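Local atomic coordinates of exotoxin 5 (Staphylococcus aureus subsp. aureus COL, PDB entry 3R2I), a protein that is of unknown function but belongs to the secreted staphylococcal superantigen-like exotoxins, relatives of which act on host immune molecules. Residues F72-I77 with L118-V123; S87-F92 with K100-G105; S152-Q157 with K242-N247; I209-K214 with D234-K239. All blocks are in the same frame, centred on the assembly; numbering follows the deposited sequence.

Contact 1. Residues F72-I77 with L118-V123; sequences FEPTNI and LDVFAV
Pro74 and Ile77 close over Val120 to form the tightly packed side of this contact. Pro74 CG lies 4.1 Å from Val120 CB, and Ile77 CD1 reaches Val120 CG2 at 4.0 Å, the isoleucine and valine side chains crossing at about a right angle. Phe92 of strand 87-94 packs against all three, so this apolar cluster is shared with the neighbouring hairpin. Thr75, Asn76 and Asp119 make up a polar counterpart. Asp119 OD1 is gripped twice: Thr75 OG1 donates to it at 2.7 Å from above the carboxylate plane, and Asn76 N approaches nearly along the C-O axis of that same oxygen at 3.1 Å. The threonine hydroxyl gets there because OG1 stands opposite the backbone N (chi1 -179°). In the OB-fold domain, these bonds tie the connection after helix 57-68 to strand 118-120. The two segments run antiparallel, with a G1 beta bulge where Asn76 and Ile77 both face Leu118. Ile77 N donates to Leu118 O at 2.7 Å, Leu118 N to Ile77 O, and Phe72 and Ala122 exchange a second pair of backbone bonds. The more solvent-exposed side is carried by Glu73, whose CG rests at the edge of the buried Phe121 ring, 3.7 Å from CD1, while its OE2 forms a salt bridge with Lys188 of helix 182-197.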
loop_
_atom_site.group_PDB
_atom_site.type_symbol
_atom_site.label_atom_id
_atom_site.label_comp_id
_atom_site.label_asym_id
_atom_site.label_seq_id
_atom_site.Cartn_x
_atom_site.Cartn_y
_atom_site.Cartn_z
ATOM N N PHE A 72 -8.502 0.639 -4.791
ATOM C CA PHE A 72 -8.891 1.623 -5.776
ATOM C C PHE A 72 -7.719 2.565 -6.018
ATOM O O PHE A 72 -6.932 2.851 -5.094
ATOM C CB PHE A 72 -10.119 2.401 -5.271
ATOM C CG PHE A 72 -11.308 1.515 -4.922
ATOM C CD1 PHE A 72 -11.499 1.061 -3.622
ATOM C CD2 PHE A 72 -12.198 1.124 -5.881
ATOM C CE1 PHE A 72 -12.554 0.223 -3.296
ATOM C CE2 PHE A 72 -13.268 0.294 -5.560
ATOM C CZ PHE A 72 -13.436 -0.150 -4.262
ATOM N N GLU A 73 -7.632 3.044 -7.256
ATOM C CA GLU A 73 -6.547 3.924 -7.721
ATOM C C GLU A 73 -7.020 5.176 -8.469
ATOM O O GLU A 73 -6.665 5.381 -9.603
ATOM C CB GLU A 73 -5.597 3.113 -8.614
ATOM C CG GLU A 73 -4.916 2.002 -7.814
ATOM C CD GLU A 73 -4.015 1.092 -8.637
ATOM O OE1 GLU A 73 -3.347 1.574 -9.582
ATOM O OE2 GLU A 73 -3.951 -0.106 -8.294
ATOM N N PRO A 74 -7.833 6.010 -7.821
ATOM C CA PRO A 74 -8.298 7.211 -8.478
ATOM C C PRO A 74 -7.076 8.095 -8.733
ATOM O O PRO A 74 -6.152 8.133 -7.927
ATOM C CB PRO A 74 -9.249 7.815 -7.447
ATOM C CG PRO A 74 -8.785 7.253 -6.136
ATOM C CD PRO A 74 -8.397 5.878 -6.471
ATOM N N THR A 75 -7.100 8.807 -9.849
ATOM C CA THR A 75 -5.953 9.577 -10.291
ATOM C C THR A 75 -6.272 11.006 -10.663
ATOM O O THR A 75 -7.407 11.345 -11.004
ATOM C CB THR A 75 -5.320 8.877 -11.542
ATOM O OG1 THR A 75 -4.168 9.610 -11.988
ATOM C CG2 THR A 75 -6.328 8.790 -12.711
ATOM N N ASN A 76 -5.233 11.832 -10.615
ATOM C CA ASN A 76 -5.307 13.245 -11.003
ATOM C C ASN A 76 -6.419 13.973 -10.298
ATOM O O ASN A 76 -7.256 14.582 -10.908
ATOM C CB ASN A 76 -5.496 13.361 -12.517
ATOM C CG ASN A 76 -5.275 14.798 -13.022
ATOM O OD1 ASN A 76 -4.562 15.589 -12.393
ATOM N ND2 ASN A 76 -5.864 15.119 -14.173
ATOM N N ILE A 77 -6.367 13.944 -8.987
ATOM C CA ILE A 77 -7.398 14.523 -8.168
ATOM C C ILE A 77 -7.018 15.897 -7.677
ATOM O O ILE A 77 -5.851 16.152 -7.353
ATOM C CB ILE A 77 -7.621 13.620 -6.961
ATOM C CG1 ILE A 77 -8.018 12.213 -7.437
ATOM C CG2 ILE A 77 -8.713 14.170 -6.081
ATOM C CD1 ILE A 77 -7.644 11.127 -6.467
ATOM N N LEU A 118 -3.112 14.930 -7.816
ATOM C CA LEU A 118 -2.786 13.889 -6.850
ATOM C C LEU A 118 -3.378 12.542 -7.237
ATOM O O LEU A 118 -4.437 12.472 -7.862
ATOM C CB LEU A 118 -3.301 14.276 -5.458
ATOM C CG LEU A 118 -2.745 15.523 -4.803
ATOM C CD1 LEU A 118 -3.555 15.765 -3.525
ATOM C CD2 LEU A 118 -1.223 15.397 -4.519
ATOM N N ASP A 119 -2.636 11.489 -6.920
ATOM C CA ASP A 119 -3.084 10.121 -7.114
ATOM C C ASP A 119 -3.307 9.546 -5.743
ATOM O O ASP A 119 -2.562 9.860 -4.813
ATOM C CB ASP A 119 -2.031 9.248 -7.789
ATOM C CG ASP A 119 -1.878 9.530 -9.257
ATOM O OD1 ASP A 119 -2.716 10.245 -9.844
ATOM O OD2 ASP A 119 -0.894 9.019 -9.824
ATOM N N VAL A 120 -4.283 8.650 -5.627
ATOM C CA VAL A 120 -4.571 8.029 -4.351
ATOM C C VAL A 120 -4.760 6.527 -4.460
ATOM O O VAL A 120 -5.466 6.053 -5.329
ATOM C CB VAL A 120 -5.821 8.680 -3.659
ATOM C CG1 VAL A 120 -6.252 7.881 -2.492
ATOM C CG2 VAL A 120 -5.494 10.162 -3.214
ATOM N N PHE A 121 -4.063 5.785 -3.596
ATOM C CA PHE A 121 -4.217 4.354 -3.528
ATOM C C PHE A 121 -5.077 4.169 -2.306
ATOM O O PHE A 121 -4.676 4.484 -1.189
ATOM C CB PHE A 121 -2.916 3.597 -3.393
ATOM C CG PHE A 121 -3.118 2.110 -3.318
ATOM C CD1 PHE A 121 -3.376 1.381 -4.454
ATOM C CD2 PHE A 121 -3.061 1.448 -2.119
ATOM C CE1 PHE A 121 -3.587 0.015 -4.386
ATOM C CE2 PHE A 121 -3.251 0.086 -2.059
ATOM C CZ PHE A 121 -3.520 -0.623 -3.186
ATOM N N ALA A 122 -6.260 3.643 -2.515
ATOM C CA ALA A 122 -7.227 3.537 -1.417
ATOM C C ALA A 122 -7.582 2.128 -1.060
ATOM O O ALA A 122 -7.773 1.271 -1.923
ATOM C CB ALA A 122 -8.496 4.322 -1.767
ATOM N N VAL A 123 -7.584 1.883 0.237
ATOM C CA VAL A 123 -7.947 0.591 0.787
ATOM C C VAL A 123 -8.923 0.946 1.883
ATOM O O VAL A 123 -8.639 1.802 2.702
ATOM C CB VAL A 123 -6.774 -0.085 1.439
ATOM C CG1 VAL A 123 -7.273 -1.355 2.181
ATOM C CG2 VAL A 123 -5.710 -0.384 0.401
#

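Contact 2. Residues S87-F92 with K100-G105; sequences SNVLNF and KVFLLG
Lys100 runs beside Asn91 on the face of the hairpin that also carries Val89 and Phe102. Its CB lies 3.6 Å from Asn91 OD1. CG comes close to the same oxygen and also rests 3.9 Å from Val89 CB; CD keeps its distance at 4.0 Å from Asn91 OD1, and the bends at chi3 (-87°) and chi4 (70°) then fold the chain back, bringing CE to 3.3 Å from OD1. At the tip NZ donates to Asn91 OD1 at 2.9 Å, tilted 34° from the amide's carbonyl plane. The amide has a second hold, since Asn91 ND2 bonds to Glu82. Farther along this face, Val89 CG1 sits over the centre of the Phe102 ring, 3.9 Å from its centroid, in a CH-pi contact. The reverse face is largely aliphatic around Leu90, Val101 and Leu103: Leu90 and Val101 form a hydrogen-bonded antiparallel pair, and Leu90 CD2 meets Leu103 CD1 at 4.1 Å. This beta hairpin of the OB-fold domain lies between strand 77-84, which pairs with strand 87-94, and strand 133-141, which runs parallel to strand 97-103; Leu90 and Leu103 both touch Ile139 of the latter, while Val101 and Phe92 pack on Val120 of strand 118-120.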
loop_
_atom_site.group_PDB
_atom_site.type_symbol
_atom_site.label_atom_id
_atom_site.label_comp_id
_atom_site.label_asym_id
_atom_site.label_seq_id
_atom_site.Cartn_x
_atom_site.Cartn_y
_atom_site.Cartn_z
ATOM N N SER A 87 -10.394 15.001 12.634
ATOM C CA SER A 87 -9.349 14.478 11.740
ATOM C C SER A 87 -9.478 15.261 10.441
ATOM O O SER A 87 -10.602 15.635 10.036
ATOM C CB SER A 87 -9.531 13.006 11.379
ATOM O OG SER A 87 -9.546 12.145 12.485
ATOM N N ASN A 88 -8.355 15.492 9.781
ATOM C CA ASN A 88 -8.379 16.166 8.502
ATOM C C ASN A 88 -8.490 15.093 7.415
ATOM O O ASN A 88 -7.817 14.070 7.477
ATOM C CB ASN A 88 -7.153 17.061 8.336
ATOM C CG ASN A 88 -7.195 18.264 9.261
ATOM O OD1 ASN A 88 -8.257 18.851 9.500
ATOM N ND2 ASN A 88 -6.047 18.679 9.731
ATOM N N VAL A 89 -9.388 15.314 6.463
ATOM C CA VAL A 89 -9.630 14.382 5.383
ATOM C C VAL A 89 -9.739 15.054 4.016
ATOM O O VAL A 89 -9.954 16.259 3.910
ATOM C CB VAL A 89 -10.962 13.636 5.587
ATOM C CG1 VAL A 89 -10.964 12.968 6.912
ATOM C CG2 VAL A 89 -12.182 14.584 5.451
ATOM N N LEU A 90 -9.575 14.235 2.984
ATOM C CA LEU A 90 -9.733 14.649 1.605
ATOM C C LEU A 90 -10.997 13.990 1.064
ATOM O O LEU A 90 -11.070 12.787 0.966
ATOM C CB LEU A 90 -8.534 14.215 0.759
ATOM C CG LEU A 90 -7.156 14.784 1.119
ATOM C CD1 LEU A 90 -6.120 14.202 0.181
ATOM C CD2 LEU A 90 -7.095 16.347 1.089
ATOM N N ASN A 91 -12.032 14.770 0.798
ATOM C CA ASN A 91 -13.248 14.211 0.240
ATOM C C ASN A 91 -13.317 14.465 -1.256
ATOM O O ASN A 91 -13.181 15.613 -1.700
ATOM C CB ASN A 91 -14.466 14.863 0.860
ATOM C CG ASN A 91 -14.644 14.493 2.277
ATOM O OD1 ASN A 91 -14.640 13.301 2.607
ATOM N ND2 ASN A 91 -14.895 15.489 3.130
ATOM N N PHE A 92 -13.538 13.405 -2.017
ATOM C CA PHE A 92 -13.669 13.511 -3.454
ATOM C C PHE A 92 -14.340 12.229 -4.013
ATOM O O PHE A 92 -14.491 11.227 -3.292
ATOM C CB PHE A 92 -12.298 13.724 -4.092
ATOM C CG PHE A 92 -11.348 12.571 -3.897
ATOM C CD1 PHE A 92 -11.264 11.556 -4.858
ATOM C CD2 PHE A 92 -10.511 12.518 -2.781
ATOM C CE1 PHE A 92 -10.398 10.486 -4.706
ATOM C CE2 PHE A 92 -9.634 11.425 -2.588
ATOM C CZ PHE A 92 -9.582 10.402 -3.538
ATOM N N LYS A 100 -12.932 9.134 1.104
ATOM C CA LYS A 100 -12.633 9.984 2.254
ATOM C C LYS A 100 -11.252 9.529 2.730
ATOM O O LYS A 100 -11.104 8.469 3.310
ATOM C CB LYS A 100 -13.726 9.931 3.331
ATOM C CG LYS A 100 -13.356 10.705 4.611
ATOM C CD LYS A 100 -14.477 10.732 5.655
ATOM C CE LYS A 100 -15.511 11.899 5.477
ATOM N NZ LYS A 100 -16.463 11.913 4.359
ATOM N N VAL A 101 -10.223 10.315 2.399
ATOM C CA VAL A 101 -8.844 9.961 2.714
ATOM C C VAL A 101 -8.349 10.738 3.915
ATOM O O VAL A 101 -8.281 11.972 3.881
ATOM C CB VAL A 101 -7.966 10.168 1.483
ATOM C CG1 VAL A 101 -6.505 9.745 1.762
ATOM C CG2 VAL A 101 -8.530 9.347 0.325
ATOM N N PHE A 102 -8.027 9.995 4.978
ATOM C CA PHE A 102 -7.603 10.574 6.252
ATOM C C PHE A 102 -6.155 10.981 6.204
ATOM O O PHE A 102 -5.326 10.321 5.539
ATOM C CB PHE A 102 -7.848 9.601 7.422
ATOM C CG PHE A 102 -9.295 9.433 7.772
ATOM C CD1 PHE A 102 -10.169 8.763 6.916
ATOM C CD2 PHE A 102 -9.806 9.950 8.941
ATOM C CE1 PHE A 102 -11.520 8.636 7.218
ATOM C CE2 PHE A 102 -11.170 9.824 9.251
ATOM C CZ PHE A 102 -12.022 9.163 8.392
ATOM N N LEU A 103 -5.875 12.100 6.868
ATOM C CA LEU A 103 -4.540 12.664 6.966
ATOM C C LEU A 103 -4.223 12.653 8.438
ATOM O O LEU A 103 -4.872 13.313 9.234
ATOM C CB LEU A 103 -4.517 14.072 6.409
ATOM C CG LEU A 103 -5.056 14.230 4.982
ATOM C CD1 LEU A 103 -5.237 15.751 4.648
ATOM C CD2 LEU A 103 -4.104 13.529 4.031
ATOM N N LEU A 104 -3.238 11.849 8.784
ATOM C CA LEU A 104 -2.842 11.620 10.149
ATOM C C LEU A 104 -1.353 11.837 10.309
ATOM O O LEU A 104 -0.609 11.880 9.335
ATOM C CB LEU A 104 -3.184 10.164 10.543
ATOM C CG LEU A 104 -4.651 9.736 10.442
ATOM C CD1 LEU A 104 -4.776 8.218 10.528
ATOM C CD2 LEU A 104 -5.520 10.449 11.531
ATOM N N GLY A 105 -0.954 11.989 11.559
ATOM C CA GLY A 105 0.447 12.159 11.947
ATOM C C GLY A 105 1.136 13.339 11.328
ATOM O O GLY A 105 0.592 14.431 11.300
#

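Contact 3. Residues S152-Q157 with K242-N247; sequences SNPSLQ and KNIEVN
The parallel pairing of strands 155-160 and 241-248 lies at the middle of the mixed sheet of the beta-grasp domain, and across it Leu156 meets Ile244. Leu156 CD1 presses on Ile244 CG2 at 3.5 Å, tighter than usual for two carbons, and also reaches Val246 CG2 at 4.1 Å. The leucine CG stands opposite the backbone N (chi1 174°), and from there its CD1 branch leans across to the neighbouring strand. Ile189 of helix 182-197 packs on both Ile244 and Val246, so this face of the sheet is the one the helix covers, as expected of a beta-grasp. The backbone ladder follows the parallel pattern: Ile244 N donates to Ser155 O, Gln157 N to Ile244 O, and Val246 N to Gln157 O, the last at 2.8 Å with an N-H...O angle of 166°. On the other face, Ser155 OG rests 3.3 Å from Asn243 CB, and two waters link the strands. Water 1 lies 2.8 Å from Ser155 OG and donates to Ile244 O at 2.9 Å. Water 2 accepts from Ser155 N and donates to Lys242 O at 2.6 Å, spanning the beginning of the pairing, where Lys242 and Asn243 form a classic beta bulge facing Asn212.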
loop_
_atom_site.group_PDB
_atom_site.type_symbol
_atom_site.label_atom_id
_atom_site.label_comp_id
_atom_site.label_asym_id
_atom_site.label_seq_id
_atom_site.Cartn_x
_atom_site.Cartn_y
_atom_site.Cartn_z
ATOM N N SER A 152 7.808 0.480 -14.151
ATOM C CA SER A 152 8.963 -0.036 -13.428
ATOM C C SER A 152 8.653 -1.524 -13.309
ATOM O O SER A 152 7.492 -1.925 -13.231
ATOM C CB SER A 152 9.109 0.573 -12.028
ATOM O OG SER A 152 9.261 1.980 -12.057
ATOM N N ASN A 153 9.687 -2.339 -13.264
ATOM C CA ASN A 153 9.499 -3.770 -13.205
ATOM C C ASN A 153 10.588 -4.388 -12.330
ATOM O O ASN A 153 11.457 -5.097 -12.827
ATOM C CB ASN A 153 9.523 -4.306 -14.638
ATOM C CG ASN A 153 9.404 -5.833 -14.706
ATOM O OD1 ASN A 153 9.989 -6.442 -15.595
ATOM N ND2 ASN A 153 8.732 -6.454 -13.736
ATOM N N PRO A 154 10.601 -4.033 -11.035
ATOM C CA PRO A 154 11.575 -4.576 -10.111
ATOM C C PRO A 154 11.344 -6.055 -9.860
ATOM O O PRO A 154 10.218 -6.506 -9.867
ATOM C CB PRO A 154 11.327 -3.791 -8.829
ATOM C CG PRO A 154 9.932 -3.380 -8.907
ATOM C CD PRO A 154 9.754 -3.032 -10.371
ATOM N N SER A 155 12.420 -6.804 -9.644
ATOM C CA SER A 155 12.274 -8.240 -9.390
ATOM C C SER A 155 11.574 -8.403 -8.048
ATOM O O SER A 155 11.637 -7.515 -7.218
ATOM C CB SER A 155 13.635 -8.936 -9.379
ATOM O OG SER A 155 14.397 -8.441 -8.301
ATOM N N LEU A 156 10.877 -9.519 -7.874
ATOM C CA LEU A 156 10.165 -9.826 -6.642
ATOM C C LEU A 156 10.320 -11.310 -6.440
ATOM O O LEU A 156 9.950 -12.081 -7.331
ATOM C CB LEU A 156 8.674 -9.454 -6.761
ATOM C CG LEU A 156 7.666 -9.817 -5.642
ATOM C CD1 LEU A 156 8.034 -9.251 -4.287
ATOM C CD2 LEU A 156 6.260 -9.356 -6.038
ATOM N N GLN A 157 10.961 -11.694 -5.339
ATOM C CA GLN A 157 11.168 -13.086 -4.998
ATOM C C GLN A 157 10.509 -13.377 -3.686
ATOM O O GLN A 157 10.632 -12.594 -2.766
ATOM C CB GLN A 157 12.642 -13.436 -4.768
ATOM C CG GLN A 157 13.440 -13.715 -5.966
ATOM C CD GLN A 157 14.695 -14.517 -5.608
ATOM O OE1 GLN A 157 15.315 -14.292 -4.562
ATOM N NE2 GLN A 157 15.061 -15.464 -6.481
ATOM N N LYS A 242 15.414 -1.295 -6.239
ATOM C CA LYS A 242 16.331 -2.252 -6.826
ATOM C C LYS A 242 15.654 -3.629 -6.921
ATOM O O LYS A 242 15.617 -4.246 -7.987
ATOM C CB LYS A 242 17.579 -2.349 -5.965
ATOM C CG LYS A 242 18.670 -3.261 -6.543
ATOM C CD LYS A 242 19.915 -3.231 -5.667
ATOM C CE LYS A 242 21.000 -4.169 -6.196
ATOM N NZ LYS A 242 22.263 -4.155 -5.383
ATOM N N ASN A 243 15.134 -4.112 -5.800
ATOM C CA ASN A 243 14.460 -5.396 -5.773
ATOM C C ASN A 243 13.578 -5.511 -4.549
ATOM O O ASN A 243 13.627 -4.674 -3.654
ATOM C CB ASN A 243 15.483 -6.540 -5.805
ATOM C CG ASN A 243 16.414 -6.519 -4.621
ATOM O OD1 ASN A 243 17.545 -6.082 -4.727
ATOM N ND2 ASN A 243 15.917 -6.898 -3.474
ATOM N N ILE A 244 12.724 -6.521 -4.551
ATOM C CA ILE A 244 11.833 -6.754 -3.450
ATOM C C ILE A 244 11.986 -8.213 -3.079
ATOM O O ILE A 244 11.926 -9.103 -3.927
ATOM C CB ILE A 244 10.366 -6.464 -3.780
ATOM C CG1 ILE A 244 10.189 -5.060 -4.351
ATOM C CG2 ILE A 244 9.492 -6.669 -2.516
ATOM C CD1 ILE A 244 8.737 -4.834 -4.887
ATOM N N GLU A 245 12.199 -8.456 -1.803
ATOM C CA GLU A 245 12.382 -9.806 -1.331
ATOM C C GLU A 245 11.431 -10.097 -0.202
ATOM O O GLU A 245 11.333 -9.328 0.731
ATOM C CB GLU A 245 13.796 -9.960 -0.781
ATOM C CG GLU A 245 14.912 -9.682 -1.757
ATOM C CD GLU A 245 16.299 -9.581 -1.061
ATOM O OE1 GLU A 245 16.373 -9.205 0.154
ATOM O OE2 GLU A 245 17.321 -9.829 -1.748
ATOM N N VAL A 246 10.733 -11.206 -0.287
ATOM C CA VAL A 246 9.850 -11.623 0.776
ATOM C C VAL A 246 10.400 -12.921 1.358
ATOM O O VAL A 246 10.795 -13.829 0.608
ATOM C CB VAL A 246 8.419 -11.854 0.259
ATOM C CG1 VAL A 246 7.514 -12.370 1.371
ATOM C CG2 VAL A 246 7.864 -10.568 -0.358
ATOM N N ASN A 247 10.439 -12.986 2.687
ATOM C CA ASN A 247 10.869 -14.151 3.422
ATOM C C ASN A 247 9.667 -14.653 4.190
ATOM O O ASN A 247 9.038 -13.887 4.931
ATOM C CB ASN A 247 11.973 -13.806 4.415
ATOM C CG ASN A 247 13.168 -13.145 3.748
ATOM O OD1 ASN A 247 13.786 -13.700 2.863
ATOM N ND2 ASN A 247 13.510 -11.952 4.205
HETATM O O HOH W 1 13.951 -9.773 -5.895
HETATM O O HOH W 2 14.987 -5.536 -10.108
#

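Contact 4. Residues I209-K214 with D234-K239; sequences IVINMK and DVMDSK
Met213 and Met236 meet through their sulfur atoms, SD to SD at 4.1 Å, the two side chains slanting across one another. Met213 is folded at chi2 and chi3 (-54° for chi2), which carries its CE alongside the opposite chain, 4.2 Å from Met236 SD and equally 4.2 Å from Asp237 O. Met236 comes from the other side with its CB directed at segment 209-214; the same sulfur also lies 4.5 Å from Ile211 CG2. The resulting group is a small buried apolar patch. It joins strand 207-213 of the beta-grasp sheet to strand 235-237, which pairs with strand 179-181 in a separate two-stranded sheet. The two strands are not hydrogen-bonded neighbours: the axes of 209-213 and 235-237 come no closer than 10.2 Å and make an angle of 47°, so side chains must bridge the interval. Ile211 reaches farther inward to Leu182 and Leu185 of helix 182-197. At the exposed end the chemistry turns polar. Lys214 stretches out beyond CG, and its NZ donates to Lys239 O at 2.9 Å, meeting the carbonyl almost head-on with a C=O...N angle of 173°. The methylene before it follows, CE lying 3.2 Å from the same oxygen. The acceptor belongs to the short 3-10 turn that leads from strand 235-237 toward strand 241-248.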
loop_
_atom_site.group_PDB
_atom_site.type_symbol
_atom_site.label_atom_id
_atom_site.label_comp_id
_atom_site.label_asym_id
_atom_site.label_seq_id
_atom_site.Cartn_x
_atom_site.Cartn_y
_atom_site.Cartn_z
ATOM N N ILE A 209 8.653 -8.471 4.225
ATOM C CA ILE A 209 8.818 -7.930 2.912
ATOM C C ILE A 209 9.952 -6.934 3.047
ATOM O O ILE A 209 9.926 -6.085 3.950
ATOM C CB ILE A 209 7.581 -7.122 2.464
ATOM C CG1 ILE A 209 6.324 -8.000 2.412
ATOM C CG2 ILE A 209 7.866 -6.446 1.100
ATOM C CD1 ILE A 209 5.026 -7.251 2.185
ATOM N N VAL A 210 10.952 -7.030 2.181
ATOM C CA VAL A 210 12.050 -6.076 2.157
ATOM C C VAL A 210 12.137 -5.455 0.765
ATOM O O VAL A 210 12.344 -6.156 -0.243
ATOM C CB VAL A 210 13.441 -6.695 2.496
ATOM C CG1 VAL A 210 14.516 -5.651 2.295
ATOM C CG2 VAL A 210 13.494 -7.222 3.940
ATOM N N ILE A 211 11.986 -4.130 0.716
ATOM C CA ILE A 211 12.095 -3.376 -0.511
ATOM C C ILE A 211 13.442 -2.712 -0.469
ATOM O O ILE A 211 13.659 -1.824 0.345
ATOM C CB ILE A 211 11.048 -2.299 -0.584
ATOM C CG1 ILE A 211 9.659 -2.951 -0.558
ATOM C CG2 ILE A 211 11.272 -1.462 -1.822
ATOM C CD1 ILE A 211 8.488 -2.001 -0.207
ATOM N N ASN A 212 14.351 -3.159 -1.330
ATOM C CA ASN A 212 15.674 -2.591 -1.385
ATOM C C ASN A 212 15.732 -1.491 -2.418
ATOM O O ASN A 212 15.301 -1.686 -3.533
ATOM C CB ASN A 212 16.679 -3.682 -1.715
ATOM C CG ASN A 212 16.735 -4.734 -0.652
ATOM O OD1 ASN A 212 16.277 -5.862 -0.856
ATOM N ND2 ASN A 212 17.269 -4.378 0.498
ATOM N N MET A 213 16.254 -0.344 -2.018
ATOM C CA MET A 213 16.417 0.824 -2.889
ATOM C C MET A 213 17.826 0.826 -3.525
ATOM O O MET A 213 18.778 0.318 -2.936
ATOM C CB MET A 213 16.210 2.115 -2.081
ATOM C CG MET A 213 14.932 2.114 -1.280
ATOM S SD MET A 213 13.479 1.755 -2.303
ATOM C CE MET A 213 13.408 3.237 -3.311
ATOM N N LYS A 214 17.968 1.420 -4.706
ATOM C CA LYS A 214 19.270 1.456 -5.394
ATOM C C LYS A 214 20.357 2.122 -4.531
ATOM O O LYS A 214 21.531 1.784 -4.644
ATOM C CB LYS A 214 19.134 2.045 -6.798
ATOM C CG LYS A 214 18.300 1.133 -7.711
ATOM C CD LYS A 214 18.135 1.701 -9.139
ATOM C CE LYS A 214 17.279 0.780 -10.002
ATOM N NZ LYS A 214 16.931 1.414 -11.318
ATOM N N ASP A 234 4.200 7.277 3.643
ATOM C CA ASP A 234 5.508 7.266 3.003
ATOM C C ASP A 234 5.378 6.966 1.520
ATOM O O ASP A 234 4.627 6.087 1.090
ATOM C CB ASP A 234 6.431 6.219 3.601
ATOM C CG ASP A 234 6.732 6.445 5.054
ATOM O OD1 ASP A 234 6.222 7.395 5.682
ATOM O OD2 ASP A 234 7.511 5.631 5.571
ATOM N N VAL A 235 6.239 7.631 0.784
ATOM C CA VAL A 235 6.295 7.610 -0.652
ATOM C C VAL A 235 7.738 7.395 -1.135
ATOM O O VAL A 235 8.680 7.650 -0.390
ATOM C CB VAL A 235 5.718 8.975 -1.056
ATOM C CG1 VAL A 235 6.636 9.816 -1.947
ATOM C CG2 VAL A 235 4.305 8.867 -1.430
ATOM N N MET A 236 7.904 6.906 -2.363
ATOM C CA MET A 236 9.236 6.714 -2.931
ATOM C C MET A 236 9.144 6.705 -4.461
ATOM O O MET A 236 8.064 6.542 -4.999
ATOM C CB MET A 236 9.802 5.387 -2.454
ATOM C CG MET A 236 9.115 4.188 -3.099
ATOM S SD MET A 236 9.437 2.616 -2.256
ATOM C CE MET A 236 8.376 2.831 -0.808
ATOM N N ASP A 237 10.275 6.906 -5.133
ATOM C CA ASP A 237 10.352 6.881 -6.594
ATOM C C ASP A 237 10.454 5.433 -6.996
ATOM O O ASP A 237 11.413 4.771 -6.625
ATOM C CB ASP A 237 11.595 7.606 -7.101
ATOM C CG ASP A 237 11.421 9.082 -7.188
ATOM O OD1 ASP A 237 10.246 9.584 -7.201
ATOM O OD2 ASP A 237 12.482 9.727 -7.345
ATOM N N SER A 238 9.505 4.947 -7.788
ATOM C CA SER A 238 9.498 3.534 -8.121
ATOM C C SER A 238 10.714 3.069 -8.929
ATOM O O SER A 238 11.068 1.898 -8.899
ATOM C CB SER A 238 8.179 3.159 -8.808
ATOM O OG SER A 238 8.110 3.685 -10.105
ATOM N N LYS A 239 11.363 3.979 -9.636
ATOM C CA LYS A 239 12.511 3.588 -10.426
ATOM C C LYS A 239 13.750 3.359 -9.526
ATOM O O LYS A 239 14.758 2.812 -9.989
ATOM C CB LYS A 239 12.826 4.580 -11.572
ATOM C CG LYS A 239 13.531 5.901 -11.188
ATOM C CD LYS A 239 12.621 7.120 -10.831
ATOM C CE LYS A 239 11.976 7.789 -12.088
ATOM N NZ LYS A 239 11.203 9.015 -11.744
#

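Contacts 1 and 2 belong to the OB-fold domain and touch through Ile77, Pro74, Val120, Phe92 and Val101, inside the same domain. Contacts 3 and 4 lie in the beta-grasp domain and adjoin through strands 241-248 and 207-213, neighbours in one sheet. Contact 1 is the most buried, joining a loop to a strand with a carboxylate as local clasp; the other three are partly buried. Regular ladders dominate contacts 2 and 3, antiparallel in a hairpin and parallel between distant parts of the chain, the latter supplemented by water. Contact 4 lacks backbone pairing and relies on methionines and one lysine. Contacts 2 and 3 stand about 31 Å apart, centre to centre.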